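Local coordinates for PUA domain-containing protein (Aeropyrum pernix, PDB 2CX0) that is of unknown function but carries a PUA domain and probably binds RNA, perhaps in translation initiation, at residues F86-L91 with R137-V142; P32-I37 with I76-Q81; K99-A104 with A109-P114; G115-E120 with L132-R137; G55-I60 with G172-E177. One frame throughout, in Å; residues are numbered along the deposited sequence.

Contact 1 of 5, residues F86-L91 with R137-V142; sequences FGVDWL and RTPVMV
V88 makes a small, loose contact with the ring of P139 and the guanidinium end of R137 near the surface, where the loop after helix 80-86 passes beside the start of strand 138-145. Only 87 Å² is buried between the two segments, and no hydrogen bond crosses. The two methyls of V88 divide the work. CG1 approaches the ring of P139, reaching its CG at 4.5 Å, while CG2 lies obliquely by the guanidinium of R137, 4.4 Å from NH2. That nitrogen is engaged in a salt bridge with E120, so its charge is probably largely balanced where it passes V88. A branched valine suits this place because one short side chain can meet two neighbours; the proline presents a compact apolar ring.

The loop that carries V88 is sharply folded. G87 ends the helix with positive phi (88°), where a side chain would be jammed against the preceding carbonyl, and V88 to L91 form a type I beta turn closed by L91 N to V88 O at 3.1 Å. The indole of W90 folds back, and its NE1 donates a weak hydrogen bond to G87 O at 2.9 Å, while CD2 of L91 lies 3.6 Å above one indole face, toward the rim. W90 also packs on C82 and L83 of helix 80-86 and P78 of strand 76-78, and V142 of strand 138-145 touches L80 and L83 of the same helix.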
# COMPACT_ATOMS: atom_id res chain seq x y z
N PHE A 86 2.22 -10.87 2.42
CA PHE A 86 1.82 -11.54 1.18
C PHE A 86 2.72 -11.32 -0.02
O PHE A 86 2.48 -11.89 -1.07
CB PHE A 86 0.38 -11.10 0.83
CG PHE A 86 -0.65 -11.57 1.81
CD1 PHE A 86 -1.06 -12.91 1.80
CD2 PHE A 86 -1.18 -10.72 2.79
CE1 PHE A 86 -1.97 -13.39 2.76
CE2 PHE A 86 -2.09 -11.19 3.73
CZ PHE A 86 -2.48 -12.53 3.71
N GLY A 87 3.74 -10.46 0.10
CA GLY A 87 4.65 -10.26 -1.01
C GLY A 87 4.14 -9.19 -1.94
O GLY A 87 3.10 -8.55 -1.63
N VAL A 88 4.81 -9.02 -3.08
CA VAL A 88 4.42 -7.98 -4.03
C VAL A 88 4.10 -8.52 -5.38
O VAL A 88 3.72 -7.77 -6.31
CB VAL A 88 5.56 -6.94 -4.19
CG1 VAL A 88 5.69 -6.18 -2.88
CG2 VAL A 88 6.92 -7.67 -4.56
N ASP A 89 4.26 -9.84 -5.53
CA ASP A 89 4.04 -10.42 -6.85
C ASP A 89 2.58 -10.34 -7.33
O ASP A 89 2.32 -10.42 -8.50
CB ASP A 89 4.57 -11.87 -6.91
CG ASP A 89 4.63 -12.38 -8.33
OD1 ASP A 89 5.49 -11.88 -9.08
OD2 ASP A 89 3.79 -13.26 -8.71
N TRP A 90 1.65 -10.16 -6.41
CA TRP A 90 0.24 -10.03 -6.76
C TRP A 90 -0.14 -8.62 -7.30
O TRP A 90 -1.26 -8.41 -7.80
CB TRP A 90 -0.61 -10.38 -5.54
CG TRP A 90 -0.45 -9.46 -4.38
CD1 TRP A 90 0.61 -9.41 -3.49
CD2 TRP A 90 -1.36 -8.43 -3.97
NE1 TRP A 90 0.41 -8.41 -2.57
CE2 TRP A 90 -0.80 -7.79 -2.84
CE3 TRP A 90 -2.60 -7.99 -4.46
CZ2 TRP A 90 -1.44 -6.73 -2.17
CZ3 TRP A 90 -3.25 -6.92 -3.80
CH2 TRP A 90 -2.66 -6.31 -2.67
N LEU A 91 0.78 -7.66 -7.17
CA LEU A 91 0.54 -6.30 -7.71
C LEU A 91 0.82 -6.32 -9.19
O LEU A 91 1.61 -7.15 -9.66
CB LEU A 91 1.50 -5.30 -7.06
CG LEU A 91 1.39 -5.27 -5.52
CD1 LEU A 91 2.55 -4.28 -5.01
CD2 LEU A 91 0.02 -4.82 -5.03
N ARG A 137 15.03 -4.79 -1.48
CA ARG A 137 13.65 -5.01 -1.92
C ARG A 137 12.59 -4.69 -0.83
O ARG A 137 11.53 -5.32 -0.75
CB ARG A 137 13.44 -6.46 -2.41
CG ARG A 137 14.09 -6.72 -3.76
CD ARG A 137 13.68 -8.07 -4.38
NE ARG A 137 12.34 -8.10 -4.96
CZ ARG A 137 12.05 -7.64 -6.18
NH1 ARG A 137 13.02 -7.11 -6.93
NH2 ARG A 137 10.81 -7.70 -6.64
N THR A 138 12.91 -3.73 0.03
CA THR A 138 11.97 -3.32 1.09
C THR A 138 10.90 -2.38 0.51
O THR A 138 11.23 -1.35 -0.07
CB THR A 138 12.69 -2.51 2.20
OG1 THR A 138 13.70 -3.31 2.81
CG2 THR A 138 11.69 -2.00 3.26
N PRO A 139 9.63 -2.71 0.69
CA PRO A 139 8.59 -1.82 0.17
C PRO A 139 8.60 -0.56 1.05
O PRO A 139 8.67 -0.63 2.30
CB PRO A 139 7.29 -2.63 0.37
CG PRO A 139 7.79 -4.06 0.47
CD PRO A 139 9.04 -3.93 1.27
N VAL A 140 8.61 0.60 0.40
CA VAL A 140 8.59 1.84 1.18
C VAL A 140 7.35 2.71 0.94
O VAL A 140 7.04 3.61 1.74
CB VAL A 140 9.90 2.70 0.94
CG1 VAL A 140 11.13 1.91 1.37
CG2 VAL A 140 10.03 3.02 -0.51
N MSE A 141 6.65 2.49 -0.17
CA MSE A 141 5.48 3.30 -0.45
C MSE A 141 4.55 2.56 -1.42
O MSE A 141 4.99 1.75 -2.25
CB MSE A 141 5.91 4.63 -1.05
CG MSE A 141 4.72 5.62 -1.50
SE MSE A 141 4.32 5.38 -3.42
CE MSE A 141 5.71 6.64 -4.09
N VAL A 142 3.26 2.83 -1.28
CA VAL A 142 2.22 2.29 -2.15
C VAL A 142 1.58 3.52 -2.78
O VAL A 142 1.31 4.47 -2.05
CB VAL A 142 1.13 1.49 -1.32
CG1 VAL A 142 -0.09 1.30 -2.13
CG2 VAL A 142 1.74 0.05 -0.96

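Contact 2 of 5, residues P32-I37 with I76-Q81; sequences PYYTRI and IYPTLQ
The hydroxyl of Y34 donates to the carbonyl oxygen of I76, with OH 2.6 Å from O. The donor sits in the carbonyl plane, on a lone pair, and the C=O...donor angle is 138°. The acceptor in turn lies at the ring edge, near the plane of the phenol. With chi1 at -62°, CG is anti to the carbonyl carbon, and the ring reaches from the 32-37 loop to strand 76-78, the outermost strand of its antiparallel sheet. P78 comes from the opposite direction and sets its CD 3.4 Å from Y34 OH, while CB of Y33 lies over one ring face, 3.9 Å above the plane and toward the rim. W90 also meets the ring, with the planes at about 40°. A phenylalanine here would keep the ring but would probably leave the buried carbonyl of I76 without this donor. Tyrosine thus combines an apolar ring for the core with a polar end that satisfies an edge-strand carbonyl.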
# COMPACT_ATOMS: atom_id res chain seq x y z
N PRO A 32 -10.07 -6.14 -10.56
CA PRO A 32 -9.64 -5.30 -11.67
C PRO A 32 -8.31 -4.63 -11.50
O PRO A 32 -7.73 -4.23 -12.50
CB PRO A 32 -10.74 -4.25 -11.78
CG PRO A 32 -11.91 -4.85 -10.97
CD PRO A 32 -11.21 -5.54 -9.86
N TYR A 33 -7.84 -4.46 -10.26
CA TYR A 33 -6.60 -3.69 -10.05
C TYR A 33 -5.29 -4.38 -9.68
O TYR A 33 -4.26 -3.72 -9.57
CB TYR A 33 -6.90 -2.63 -9.00
CG TYR A 33 -8.11 -1.86 -9.36
CD1 TYR A 33 -8.11 -0.99 -10.47
CD2 TYR A 33 -9.30 -1.99 -8.60
CE1 TYR A 33 -9.27 -0.27 -10.79
CE2 TYR A 33 -10.44 -1.27 -8.92
CZ TYR A 33 -10.42 -0.41 -10.01
OH TYR A 33 -11.52 0.37 -10.32
N TYR A 34 -5.32 -5.69 -9.52
CA TYR A 34 -4.17 -6.46 -9.08
C TYR A 34 -4.12 -7.70 -9.93
O TYR A 34 -5.15 -8.11 -10.48
CB TYR A 34 -4.39 -6.85 -7.60
CG TYR A 34 -4.50 -5.62 -6.74
CD1 TYR A 34 -3.36 -4.82 -6.51
CD2 TYR A 34 -5.72 -5.21 -6.21
CE1 TYR A 34 -3.45 -3.63 -5.76
CE2 TYR A 34 -5.83 -4.03 -5.46
CZ TYR A 34 -4.68 -3.25 -5.24
OH TYR A 34 -4.75 -2.13 -4.49
N THR A 35 -2.95 -8.32 -10.00
CA THR A 35 -2.78 -9.53 -10.78
C THR A 35 -3.63 -10.64 -10.20
O THR A 35 -4.24 -11.43 -10.93
CB THR A 35 -1.31 -9.97 -10.77
OG1 THR A 35 -0.51 -8.92 -11.35
CG2 THR A 35 -1.09 -11.24 -11.53
N ARG A 36 -3.67 -10.73 -8.88
CA ARG A 36 -4.48 -11.78 -8.25
C ARG A 36 -4.77 -11.42 -6.79
O ARG A 36 -4.11 -10.56 -6.23
CB ARG A 36 -3.73 -13.11 -8.26
CG ARG A 36 -2.58 -13.15 -7.25
CD ARG A 36 -1.72 -14.45 -7.35
NE ARG A 36 -0.94 -14.46 -8.58
CZ ARG A 36 0.31 -14.04 -8.66
NH1 ARG A 36 0.94 -13.61 -7.58
NH2 ARG A 36 0.91 -14.04 -9.84
N ILE A 37 -5.77 -12.09 -6.21
CA ILE A 37 -6.07 -11.92 -4.80
C ILE A 37 -4.94 -12.70 -4.10
O ILE A 37 -4.74 -13.89 -4.31
CB ILE A 37 -7.45 -12.49 -4.42
CG1 ILE A 37 -8.56 -11.47 -4.78
CG2 ILE A 37 -7.54 -12.64 -2.90
CD1 ILE A 37 -8.84 -11.29 -6.21
N ILE A 76 -9.44 0.16 -3.20
CA ILE A 76 -8.85 -0.50 -2.05
C ILE A 76 -7.36 -0.74 -2.33
O ILE A 76 -6.99 -1.28 -3.41
CB ILE A 76 -9.59 -1.83 -1.75
CG1 ILE A 76 -11.03 -1.51 -1.26
CG2 ILE A 76 -8.85 -2.63 -0.59
CD1 ILE A 76 -12.01 -2.57 -1.71
N TYR A 77 -6.52 -0.34 -1.37
CA TYR A 77 -5.07 -0.46 -1.44
C TYR A 77 -4.49 -1.31 -0.29
O TYR A 77 -5.10 -1.48 0.76
CB TYR A 77 -4.40 0.93 -1.28
CG TYR A 77 -4.63 1.89 -2.40
CD1 TYR A 77 -3.63 2.15 -3.32
CD2 TYR A 77 -5.88 2.53 -2.53
CE1 TYR A 77 -3.86 3.05 -4.40
CE2 TYR A 77 -6.14 3.43 -3.62
CZ TYR A 77 -5.11 3.66 -4.53
OH TYR A 77 -5.33 4.48 -5.60
N PRO A 78 -3.32 -1.88 -0.51
CA PRO A 78 -2.69 -2.68 0.54
C PRO A 78 -1.83 -1.74 1.42
O PRO A 78 -1.25 -0.72 0.93
CB PRO A 78 -1.73 -3.61 -0.22
CG PRO A 78 -1.36 -2.70 -1.53
CD PRO A 78 -2.65 -1.93 -1.82
N THR A 79 -1.70 -2.12 2.69
CA THR A 79 -0.79 -1.44 3.56
C THR A 79 0.59 -2.06 3.26
O THR A 79 0.72 -3.12 2.58
CB THR A 79 -1.05 -1.81 5.02
OG1 THR A 79 -1.07 -3.28 5.14
CG2 THR A 79 -2.41 -1.14 5.48
N LEU A 80 1.62 -1.43 3.81
CA LEU A 80 2.96 -2.03 3.64
C LEU A 80 3.02 -3.35 4.42
O LEU A 80 3.77 -4.26 4.06
CB LEU A 80 4.07 -1.08 4.14
CG LEU A 80 4.17 0.18 3.26
CD1 LEU A 80 5.40 0.93 3.76
CD2 LEU A 80 4.38 -0.16 1.74
N GLN A 81 2.27 -3.44 5.54
CA GLN A 81 2.21 -4.70 6.32
C GLN A 81 1.65 -5.84 5.44
O GLN A 81 2.11 -6.99 5.53
CB GLN A 81 1.33 -4.55 7.60
CG GLN A 81 1.98 -3.64 8.70
CD GLN A 81 1.90 -2.14 8.43
OE1 GLN A 81 1.25 -1.70 7.45
NE2 GLN A 81 2.56 -1.34 9.30

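Contact 3 of 5, residues K99-A104 with A109-P114; sequences KGAAIA and AHLMIP. With SO4 (sulfate ion), chain B.
The chain just past helix 99-107 is tied to the helix by a backbone hydrogen bond from A109 N to A104 O, 3.0 Å long. Beside it the methyls of A104 and A109 meet, CB to CB at 4.0 Å. About one helical turn earlier, CB of A101 touches CD1 of L111 at 4.1 Å. The leucine gets there because its CG is anti to the backbone N (chi1 172°), which brings CD1 closer to the helix than the CB direction alone would. Small alanines suit this face, since the helix can lie close to the segment that follows it. The pairing joins helix 99-107 to strand 111-112, an outermost strand of the mixed sheet of the PUA domain, where L111 also packs on V95, V97 and A131. At the helix N-terminus K99 N donates to O3 of a sulfate ion, probably picked up from the crystallisation liquor, at 2.6 Å. CB of K99 lies 3.4 Å from that same O3, and A101 N is bonded to D98 OD1.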
# COMPACT_ATOMS: atom_id res chain seq x y z
N LYS A 99 18.76 4.57 -3.08
CA LYS A 99 18.74 4.84 -1.65
C LYS A 99 18.18 6.22 -1.29
O LYS A 99 17.37 6.35 -0.41
CB LYS A 99 20.16 4.69 -1.02
CG LYS A 99 20.17 5.03 0.47
CD LYS A 99 21.63 4.95 1.03
CE LYS A 99 22.08 3.52 1.27
NZ LYS A 99 23.41 3.51 1.99
N GLY A 100 18.62 7.27 -1.99
CA GLY A 100 18.09 8.60 -1.68
C GLY A 100 16.56 8.66 -1.88
O GLY A 100 15.85 9.34 -1.11
N ALA A 101 16.06 7.97 -2.90
CA ALA A 101 14.62 7.96 -3.14
C ALA A 101 13.89 7.14 -2.09
O ALA A 101 12.80 7.56 -1.67
CB ALA A 101 14.28 7.44 -4.57
N ALA A 102 14.46 6.03 -1.65
CA ALA A 102 13.82 5.18 -0.62
C ALA A 102 13.71 6.05 0.64
O ALA A 102 12.69 6.07 1.30
CB ALA A 102 14.69 3.92 -0.29
N ILE A 103 14.77 6.78 0.98
CA ILE A 103 14.73 7.64 2.14
C ILE A 103 13.70 8.75 1.98
O ILE A 103 12.91 9.06 2.90
CB ILE A 103 16.14 8.26 2.39
CG1 ILE A 103 17.05 7.19 2.99
CG2 ILE A 103 16.05 9.49 3.35
CD1 ILE A 103 18.48 7.57 2.88
N ALA A 104 13.66 9.34 0.79
CA ALA A 104 12.67 10.44 0.58
C ALA A 104 11.21 9.93 0.70
O ALA A 104 10.35 10.57 1.30
CB ALA A 104 12.86 11.09 -0.82
N ALA A 109 7.70 11.83 0.60
CA ALA A 109 7.73 12.44 -0.77
C ALA A 109 7.06 11.53 -1.85
O ALA A 109 6.93 10.31 -1.67
CB ALA A 109 9.22 12.70 -1.16
N HIS A 110 6.63 12.12 -2.96
CA HIS A 110 6.14 11.34 -4.09
C HIS A 110 7.42 10.82 -4.76
O HIS A 110 8.53 11.28 -4.44
CB HIS A 110 5.43 12.26 -5.09
CG HIS A 110 4.10 12.75 -4.60
ND1 HIS A 110 3.83 14.09 -4.34
CD2 HIS A 110 2.98 12.07 -4.28
CE1 HIS A 110 2.60 14.20 -3.87
NE2 HIS A 110 2.06 12.99 -3.83
N LEU A 111 7.26 9.85 -5.65
CA LEU A 111 8.44 9.28 -6.33
C LEU A 111 8.66 9.95 -7.70
O LEU A 111 7.83 9.90 -8.58
CB LEU A 111 8.31 7.75 -6.50
CG LEU A 111 9.38 7.06 -7.37
CD1 LEU A 111 10.80 7.27 -6.70
CD2 LEU A 111 9.01 5.52 -7.51
N MSE A 112 9.80 10.63 -7.84
CA MSE A 112 10.13 11.23 -9.13
C MSE A 112 10.99 10.24 -9.95
O MSE A 112 11.76 9.43 -9.43
CB MSE A 112 10.88 12.53 -8.89
CG MSE A 112 10.28 13.40 -7.79
SE MSE A 112 8.49 13.98 -8.22
CE MSE A 112 9.00 15.16 -9.50
N ILE A 113 10.86 10.33 -11.27
CA ILE A 113 11.56 9.48 -12.20
C ILE A 113 13.08 9.33 -11.98
O ILE A 113 13.64 8.24 -12.14
CB ILE A 113 11.28 9.98 -13.63
CG1 ILE A 113 9.78 9.78 -13.95
CG2 ILE A 113 12.19 9.19 -14.66
CD1 ILE A 113 9.31 10.63 -15.19
N PRO A 114 13.77 10.42 -11.61
CA PRO A 114 15.21 10.28 -11.41
C PRO A 114 15.61 9.33 -10.29
O PRO A 114 16.74 8.88 -10.28
CB PRO A 114 15.68 11.71 -11.12
CG PRO A 114 14.69 12.55 -11.89
CD PRO A 114 13.35 11.84 -11.54
S SO4 B . 22.18 4.10 -4.52
O1 SO4 B . 22.07 5.51 -4.94
O2 SO4 B . 23.16 4.05 -3.42
O3 SO4 B . 20.91 3.46 -4.09
O4 SO4 B . 22.74 3.35 -5.63

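Contact 4 of 5, residues G115-E120 with L132-R137; sequences GVVGVE and LYHETR
The guanidinium of R137 takes the carboxylate of E120 at its edge and CD2 of L132 over one face, 4.0 Å above the plane and toward the rim. The two charged groups are nearly coplanar, 6° apart, and meet end-on: NH2 donates to OE1 at 2.8 Å and NH1 to OE2 at 2.9 Å. Both bonds are close to straight, and each oxygen uses its syn lone pair. This paired grip fixes the rotation of both groups. E120 reaches out extended beyond CG, whereas the arginine chain bends at chi3 (76°) to bring its end round to the glutamate. With an alanine at the glutamate's position, the charge of R137 is likely to lose its mate and its guanidinium to turn more freely.

Nearer the start of strand 116-121, V117 CG2 packs on CB of H134 at 3.8 Å, the two side chains crossing at about a right angle. The H134 side chain also lies about 4 Å from the bound sulfate. V117 and G118 both face L96, a classic beta bulge in the antiparallel pairing with strand 93-97. The contact thus reaches over strand 93-97, joining outermost strand 116-121 to the turn after strand 128-133 in the PUA domain's mixed sheet.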
# COMPACT_ATOMS: atom_id res chain seq x y z
N GLY A 115 14.72 9.05 -9.34
CA GLY A 115 15.05 8.09 -8.26
C GLY A 115 14.72 6.65 -8.66
O GLY A 115 14.98 5.71 -7.90
N VAL A 116 14.18 6.44 -9.86
CA VAL A 116 13.83 5.09 -10.27
C VAL A 116 15.01 4.40 -10.94
O VAL A 116 15.65 4.98 -11.81
CB VAL A 116 12.62 5.11 -11.26
CG1 VAL A 116 12.38 3.68 -11.83
CG2 VAL A 116 11.36 5.66 -10.52
N VAL A 117 15.23 3.14 -10.58
CA VAL A 117 16.32 2.34 -11.12
C VAL A 117 15.88 1.03 -11.72
O VAL A 117 16.70 0.23 -12.22
CB VAL A 117 17.40 2.01 -10.04
CG1 VAL A 117 18.04 3.36 -9.49
CG2 VAL A 117 16.74 1.23 -8.85
N GLY A 118 14.59 0.76 -11.68
CA GLY A 118 14.12 -0.52 -12.23
C GLY A 118 12.61 -0.57 -12.24
O GLY A 118 11.95 0.13 -11.43
N VAL A 119 12.07 -1.33 -13.18
CA VAL A 119 10.62 -1.50 -13.29
C VAL A 119 10.28 -2.98 -13.44
O VAL A 119 10.95 -3.69 -14.22
CB VAL A 119 10.04 -0.79 -14.49
CG1 VAL A 119 8.54 -1.16 -14.62
CG2 VAL A 119 10.25 0.72 -14.38
N GLU A 120 9.29 -3.48 -12.71
CA GLU A 120 8.91 -4.86 -12.83
C GLU A 120 7.43 -4.95 -13.05
O GLU A 120 6.63 -4.15 -12.49
CB GLU A 120 9.23 -5.67 -11.55
CG GLU A 120 10.71 -5.94 -11.35
CD GLU A 120 11.06 -6.49 -9.97
OE1 GLU A 120 10.16 -6.93 -9.21
OE2 GLU A 120 12.27 -6.52 -9.66
N LEU A 132 9.91 -0.01 -4.14
CA LEU A 132 10.77 -0.78 -3.24
C LEU A 132 12.22 -0.30 -3.34
O LEU A 132 12.75 -0.03 -4.44
CB LEU A 132 10.82 -2.28 -3.65
CG LEU A 132 9.71 -3.21 -3.16
CD1 LEU A 132 8.30 -2.61 -3.49
CD2 LEU A 132 9.89 -4.58 -3.94
N TYR A 133 12.88 -0.24 -2.19
CA TYR A 133 14.33 0.13 -2.21
C TYR A 133 14.98 -1.06 -2.95
O TYR A 133 14.80 -2.22 -2.52
CB TYR A 133 14.83 0.20 -0.76
CG TYR A 133 16.33 0.41 -0.66
CD1 TYR A 133 17.03 1.13 -1.65
CD2 TYR A 133 17.05 -0.06 0.44
CE1 TYR A 133 18.44 1.37 -1.53
CE2 TYR A 133 18.43 0.17 0.57
CZ TYR A 133 19.11 0.88 -0.40
OH TYR A 133 20.46 1.08 -0.20
N HIS A 134 15.72 -0.80 -4.02
CA HIS A 134 16.30 -1.87 -4.82
C HIS A 134 17.23 -2.86 -4.12
O HIS A 134 17.13 -4.06 -4.34
CB HIS A 134 17.03 -1.31 -6.04
CG HIS A 134 18.43 -0.85 -5.74
ND1 HIS A 134 19.52 -1.68 -5.89
CD2 HIS A 134 18.90 0.31 -5.24
CE1 HIS A 134 20.61 -1.04 -5.48
NE2 HIS A 134 20.26 0.17 -5.08
N GLU A 135 18.08 -2.35 -3.26
CA GLU A 135 19.11 -3.19 -2.59
C GLU A 135 18.54 -4.32 -1.70
O GLU A 135 18.99 -5.46 -1.76
CB GLU A 135 20.06 -2.27 -1.75
CG GLU A 135 21.29 -2.92 -1.10
CD GLU A 135 22.18 -3.62 -2.13
OE1 GLU A 135 22.23 -3.17 -3.31
OE2 GLU A 135 22.83 -4.63 -1.78
N THR A 136 17.53 -3.99 -0.90
CA THR A 136 16.97 -4.96 0.03
C THR A 136 15.56 -5.38 -0.39
O THR A 136 14.98 -6.20 0.29
CB THR A 136 16.78 -4.33 1.42
OG1 THR A 136 15.98 -3.14 1.26
CG2 THR A 136 18.14 -3.93 2.05
N ARG A 137 15.03 -4.79 -1.48
CA ARG A 137 13.65 -5.01 -1.92
C ARG A 137 12.59 -4.69 -0.83
O ARG A 137 11.53 -5.32 -0.75
CB ARG A 137 13.44 -6.46 -2.41
CG ARG A 137 14.09 -6.72 -3.76
CD ARG A 137 13.68 -8.07 -4.38
NE ARG A 137 12.34 -8.10 -4.96
CZ ARG A 137 12.05 -7.64 -6.18
NH1 ARG A 137 13.02 -7.11 -6.93
NH2 ARG A 137 10.81 -7.70 -6.64

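Contact 5 of 5, residues G55-I60 with G172-E177; sequences GEYEII and GDALWE
Y57 and I59 extend from strand 56-62 toward the first turn of helix 174-183, the tyrosine meeting A174 and the isoleucine meeting L175. I59 and L175 cross obliquely, their CD1 methyls 3.7 Å apart. The CB of L175 does not itself point at the strand, but its CG is anti to the backbone N (chi1 169°), which brings CD1 nearer, where it touches both I59 and Y57. From the tyrosine, OH stands 3.5 Å from CB of A174, and CD2 is 4.4 Å from CD1 of L175. The methyl of A174 meets the hydroxyl end of Y57, where a small side chain suits the close approach. Y57 also touches V8 and T52, and L175 touches F69 of the neighbouring strand 65-70. No hydrogen bond crosses, so the contact rests on apolar packing.

The helix start that presents A174 and L175 is shaped by its own residues. G172, at phi 91°, has backbone angles that call for glycine, and D173 takes the N-cap position, its OD1 accepting from W176 N at 2.7 Å, nearly along the C-O axis. The second oxygen, OD2, accepts from R170 N. The arrangement is a helix capped by an aspartate and packed on a sheet, setting the C-terminal helix 174-183 against the antiparallel sheet that includes strand 56-62, in the DUF1947 region.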
# COMPACT_ATOMS: atom_id res chain seq x y z
N GLY A 55 -8.99 11.66 14.23
CA GLY A 55 -10.05 11.11 13.42
C GLY A 55 -10.16 9.61 13.37
O GLY A 55 -9.73 8.91 14.30
N GLU A 56 -10.74 9.12 12.26
CA GLU A 56 -11.02 7.70 12.15
C GLU A 56 -10.31 6.97 11.03
O GLU A 56 -10.11 7.54 9.96
CB GLU A 56 -12.55 7.53 12.02
CG GLU A 56 -13.29 7.96 13.30
CD GLU A 56 -14.51 7.10 13.62
OE1 GLU A 56 -14.47 5.86 13.38
OE2 GLU A 56 -15.51 7.67 14.13
N TYR A 57 -9.89 5.74 11.29
CA TYR A 57 -9.22 4.89 10.29
C TYR A 57 -10.02 3.59 10.20
O TYR A 57 -10.51 3.09 11.22
CB TYR A 57 -7.78 4.52 10.73
CG TYR A 57 -6.87 5.70 10.98
CD1 TYR A 57 -7.03 6.53 12.13
CD2 TYR A 57 -5.87 6.00 10.08
CE1 TYR A 57 -6.21 7.63 12.34
CE2 TYR A 57 -5.03 7.10 10.27
CZ TYR A 57 -5.21 7.90 11.40
OH TYR A 57 -4.36 8.97 11.56
N GLU A 58 -10.13 3.02 9.02
CA GLU A 58 -10.83 1.73 8.88
C GLU A 58 -9.87 0.87 8.11
O GLU A 58 -9.36 1.28 7.05
CB GLU A 58 -12.10 1.87 8.09
CG GLU A 58 -13.22 2.40 8.92
CD GLU A 58 -14.55 2.35 8.19
OE1 GLU A 58 -14.78 1.39 7.41
OE2 GLU A 58 -15.35 3.28 8.42
N ILE A 59 -9.62 -0.32 8.63
CA ILE A 59 -8.68 -1.24 8.01
C ILE A 59 -9.23 -2.68 7.95
O ILE A 59 -9.81 -3.18 8.93
CB ILE A 59 -7.37 -1.32 8.84
CG1 ILE A 59 -6.65 0.05 8.87
CG2 ILE A 59 -6.44 -2.36 8.21
CD1 ILE A 59 -5.43 -0.01 9.87
N ILE A 60 -9.02 -3.35 6.83
CA ILE A 60 -9.48 -4.71 6.75
C ILE A 60 -8.33 -5.61 7.15
O ILE A 60 -7.22 -5.45 6.62
CB ILE A 60 -9.94 -5.04 5.34
CG1 ILE A 60 -11.28 -4.29 5.09
CG2 ILE A 60 -10.08 -6.58 5.16
CD1 ILE A 60 -11.73 -4.37 3.61
N GLY A 172 6.07 4.74 7.79
CA GLY A 172 6.12 5.79 8.80
C GLY A 172 4.98 6.81 8.80
O GLY A 172 4.99 7.73 9.62
N ASP A 173 4.03 6.70 7.86
CA ASP A 173 2.91 7.61 7.90
C ASP A 173 1.93 7.17 9.04
O ASP A 173 2.15 6.17 9.72
CB ASP A 173 2.23 7.81 6.50
CG ASP A 173 1.41 6.60 5.98
OD1 ASP A 173 1.07 5.65 6.74
OD2 ASP A 173 1.10 6.66 4.74
N ALA A 174 0.90 7.99 9.29
CA ALA A 174 -0.02 7.71 10.37
C ALA A 174 -0.69 6.35 10.26
O ALA A 174 -0.79 5.62 11.28
CB ALA A 174 -1.06 8.81 10.44
N LEU A 175 -1.13 6.00 9.05
CA LEU A 175 -1.76 4.70 8.85
C LEU A 175 -0.74 3.57 9.12
O LEU A 175 -1.08 2.54 9.74
CB LEU A 175 -2.35 4.56 7.43
CG LEU A 175 -2.83 3.15 6.99
CD1 LEU A 175 -4.03 2.70 7.85
CD2 LEU A 175 -3.27 3.18 5.57
N TRP A 176 0.52 3.80 8.67
CA TRP A 176 1.56 2.80 8.86
C TRP A 176 1.76 2.54 10.37
O TRP A 176 1.83 1.36 10.80
CB TRP A 176 2.89 3.29 8.27
CG TRP A 176 3.90 2.19 8.27
CD1 TRP A 176 4.01 1.19 7.36
CD2 TRP A 176 4.85 1.92 9.29
NE1 TRP A 176 4.97 0.28 7.75
CE2 TRP A 176 5.51 0.72 8.93
CE3 TRP A 176 5.22 2.59 10.46
CZ2 TRP A 176 6.54 0.16 9.72
CZ3 TRP A 176 6.24 2.04 11.25
CH2 TRP A 176 6.89 0.84 10.88
N GLU A 177 1.80 3.61 11.16
CA GLU A 177 2.05 3.44 12.60
C GLU A 177 0.88 2.75 13.27
O GLU A 177 1.06 1.88 14.09
CB GLU A 177 2.32 4.80 13.29
CG GLU A 177 3.65 5.46 12.85
CD GLU A 177 4.92 4.71 13.28
OE1 GLU A 177 4.89 3.71 14.03
OE2 GLU A 177 5.99 5.14 12.85

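Contacts 3 and 4, with centres 10 Å apart, lie within the PUA domain and involve the same six-stranded mixed beta-sheet. Contact 1 shares R137 with contact 4 and brings the loop after helix 80-86 up to strand 138-145 of that sheet. Contact 2 closes earlier in the chain, its centre 9 Å from that of contact 1; a probable hydrogen bond between T35 N and W90 O and the D89-R36 salt bridge join the two. Contacts 4 and 5 have centres about 25 Å apart, on opposite sides of the chain's centre, and the ends of contact 5 span contacts 1, 3 and 4. It alternates with contact 2 along the chain and reaches the same antiparallel sheet. The C-terminal helix thus returns to the N-terminal sheet, tying the two halves together.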